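Local coordinates for GTP-binding protein (Pyrococcus horikoshii, PDB 1WXQ) that probably binds GTP and may hydrolyse nucleotides, as an Obg-type P-loop GTPase with a TGS domain, at residues V5-K13 with G113-P121. Numbering follows the deposited sequence.
Sequences VVGKPNVGK and GKTDPEGQP
Lys8 reaches straight into the loop 113-121, its chain fully extended beyond CG, and sets its ammonium group among oxygens of the loop. CG sits between the backbone N and the carbonyl carbon (chi1 55°), which aims the chain at Thr115 and Asp116. NZ donates to Thr115 OG1 at 3.0 Å and to Asp116 O at 2.9 Å, and weakly to Thr115 O; a salt bridge to Asp130 of the helix 127-147 supplies the opposite charge. Asp116 O is gripped from both faces: Lys8 NZ comes in 64° above the carbonyl plane, while Gly119 N, closing the type I turn 116-119, arrives from the other face at 2.7 Å. Thr115 OG1 also hydrogen-bonds Asp110 at the end of strand 104-110, which helps to set its rotation. Replacing Lys8 by alanine is likely to cost Asp130 this positive partner and strip Thr115 and Asp116 of the donor that ties them to the 5-13 loop. Pro9 CG lies 3.4 Å from Glu118 O, and Gly119 CA makes a CA-H...O contact of 3.5 Å with Pro9 O. Asn10 ND2 is modelled improbably close to Gly119 O, so the bond between them is doubtful in detail. With the loop 113-121 packed against residues 8-11, strand 2-7 leads through Gly7, Gly12 and Lys13 into helix 13-21, the strand-loop-helix pattern of an apparent P-loop (Walker A), consistent with the GTPase family.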
# COMPACT_ATOMS: atom_id res chain seq x y z
N VAL A 5 -8.92 1.94 -2.99
CA VAL A 5 -8.92 2.70 -4.24
C VAL A 5 -10.02 3.75 -4.20
O VAL A 5 -11.21 3.43 -4.10
CB VAL A 5 -9.17 1.78 -5.44
CG1 VAL A 5 -9.11 2.58 -6.72
CG2 VAL A 5 -8.14 0.66 -5.46
N VAL A 6 -9.61 5.02 -4.29
CA VAL A 6 -10.54 6.13 -4.20
C VAL A 6 -10.43 7.05 -5.40
O VAL A 6 -9.43 7.01 -6.12
CB VAL A 6 -10.27 6.98 -2.94
CG1 VAL A 6 -10.32 6.12 -1.69
CG2 VAL A 6 -8.91 7.65 -3.05
N GLY A 7 -11.43 7.91 -5.58
CA GLY A 7 -11.42 8.85 -6.68
C GLY A 7 -12.79 9.46 -6.95
O GLY A 7 -13.79 9.01 -6.41
N LYS A 8 -12.85 10.50 -7.77
CA LYS A 8 -14.13 11.09 -8.10
C LYS A 8 -14.75 10.18 -9.17
O LYS A 8 -14.09 9.26 -9.65
CB LYS A 8 -13.95 12.51 -8.62
CG LYS A 8 -13.02 12.65 -9.80
CD LYS A 8 -12.88 14.13 -10.19
CE LYS A 8 -11.96 14.34 -11.42
NZ LYS A 8 -11.96 15.78 -11.88
N PRO A 9 -16.02 10.40 -9.54
CA PRO A 9 -16.60 9.52 -10.57
C PRO A 9 -16.17 9.92 -11.99
O PRO A 9 -15.82 11.07 -12.25
CB PRO A 9 -18.09 9.60 -10.26
CG PRO A 9 -18.24 11.03 -9.89
CD PRO A 9 -17.06 11.28 -8.97
N ASN A 10 -16.19 8.96 -12.90
CA ASN A 10 -15.84 9.19 -14.31
C ASN A 10 -14.39 9.38 -14.71
O ASN A 10 -14.10 9.87 -15.80
CB ASN A 10 -16.66 10.38 -14.84
CG ASN A 10 -18.16 10.18 -14.65
OD1 ASN A 10 -18.70 9.10 -14.91
ND2 ASN A 10 -18.85 11.24 -14.20
N VAL A 11 -13.46 9.00 -13.82
CA VAL A 11 -12.04 9.10 -14.12
C VAL A 11 -11.48 7.68 -14.26
O VAL A 11 -10.28 7.49 -14.51
CB VAL A 11 -11.26 9.85 -13.00
CG1 VAL A 11 -11.87 11.22 -12.78
CG2 VAL A 11 -11.29 9.06 -11.70
N GLY A 12 -12.35 6.69 -14.10
CA GLY A 12 -11.95 5.29 -14.22
C GLY A 12 -11.59 4.60 -12.91
O GLY A 12 -11.01 3.50 -12.91
N LYS A 13 -11.95 5.22 -11.79
CA LYS A 13 -11.64 4.65 -10.47
C LYS A 13 -12.17 3.22 -10.30
O LYS A 13 -11.45 2.33 -9.82
CB LYS A 13 -12.22 5.53 -9.36
CG LYS A 13 -13.14 4.80 -8.40
CD LYS A 13 -12.68 4.90 -6.96
CE LYS A 13 -13.52 3.99 -6.07
NZ LYS A 13 -14.99 4.15 -6.28
N GLY A 113 -7.60 16.00 -17.32
CA GLY A 113 -8.14 17.17 -16.65
C GLY A 113 -9.42 17.68 -17.31
O GLY A 113 -9.76 18.85 -17.20
N LYS A 114 -10.12 16.79 -18.00
CA LYS A 114 -11.35 17.15 -18.68
C LYS A 114 -12.57 16.77 -17.82
O LYS A 114 -13.68 16.63 -18.34
CB LYS A 114 -11.43 16.45 -20.04
CG LYS A 114 -11.42 17.38 -21.25
CD LYS A 114 -10.05 18.00 -21.50
CE LYS A 114 -10.10 18.97 -22.69
NZ LYS A 114 -8.75 19.52 -23.06
N THR A 115 -12.35 16.61 -16.52
CA THR A 115 -13.44 16.27 -15.60
C THR A 115 -13.56 17.25 -14.44
O THR A 115 -12.56 17.75 -13.93
CB THR A 115 -13.29 14.84 -15.03
OG1 THR A 115 -11.94 14.62 -14.61
CG2 THR A 115 -13.68 13.81 -16.09
N ASP A 116 -14.81 17.52 -14.05
CA ASP A 116 -15.14 18.46 -12.98
C ASP A 116 -14.87 17.86 -11.60
O ASP A 116 -14.68 16.65 -11.47
CB ASP A 116 -16.63 18.82 -13.09
CG ASP A 116 -16.95 20.21 -12.58
OD1 ASP A 116 -16.27 21.17 -13.00
OD2 ASP A 116 -17.89 20.34 -11.77
N PRO A 117 -14.82 18.70 -10.56
CA PRO A 117 -14.57 18.14 -9.23
C PRO A 117 -15.65 17.10 -8.89
O PRO A 117 -15.36 16.06 -8.30
CB PRO A 117 -14.64 19.37 -8.33
CG PRO A 117 -13.99 20.40 -9.19
CD PRO A 117 -14.65 20.16 -10.54
N GLU A 118 -16.89 17.40 -9.29
CA GLU A 118 -17.99 16.48 -9.04
C GLU A 118 -17.96 15.34 -10.05
O GLU A 118 -18.76 14.41 -9.98
CB GLU A 118 -19.34 17.22 -9.11
CG GLU A 118 -19.59 18.23 -8.00
CD GLU A 118 -18.94 19.58 -8.25
OE1 GLU A 118 -19.17 20.14 -9.34
OE2 GLU A 118 -18.21 20.09 -7.36
N GLY A 119 -17.05 15.44 -11.01
CA GLY A 119 -16.90 14.40 -12.01
C GLY A 119 -17.71 14.48 -13.30
O GLY A 119 -18.14 13.46 -13.81
N GLN A 120 -17.90 15.68 -13.84
CA GLN A 120 -18.67 15.84 -15.08
C GLN A 120 -17.86 16.67 -16.10
O GLN A 120 -17.09 17.55 -15.74
CB GLN A 120 -20.04 16.40 -14.73
CG GLN A 120 -20.84 15.43 -13.85
CD GLN A 120 -22.09 16.05 -13.24
OE1 GLN A 120 -22.83 15.38 -12.50
NE2 GLN A 120 -22.33 17.32 -13.54
N PRO A 121 -18.04 16.39 -17.41
CA PRO A 121 -17.32 17.10 -18.48
C PRO A 121 -17.10 18.59 -18.26
O PRO A 121 -17.99 19.31 -17.81
CB PRO A 121 -18.20 16.85 -19.70
CG PRO A 121 -18.81 15.53 -19.43
CD PRO A 121 -18.92 15.34 -17.95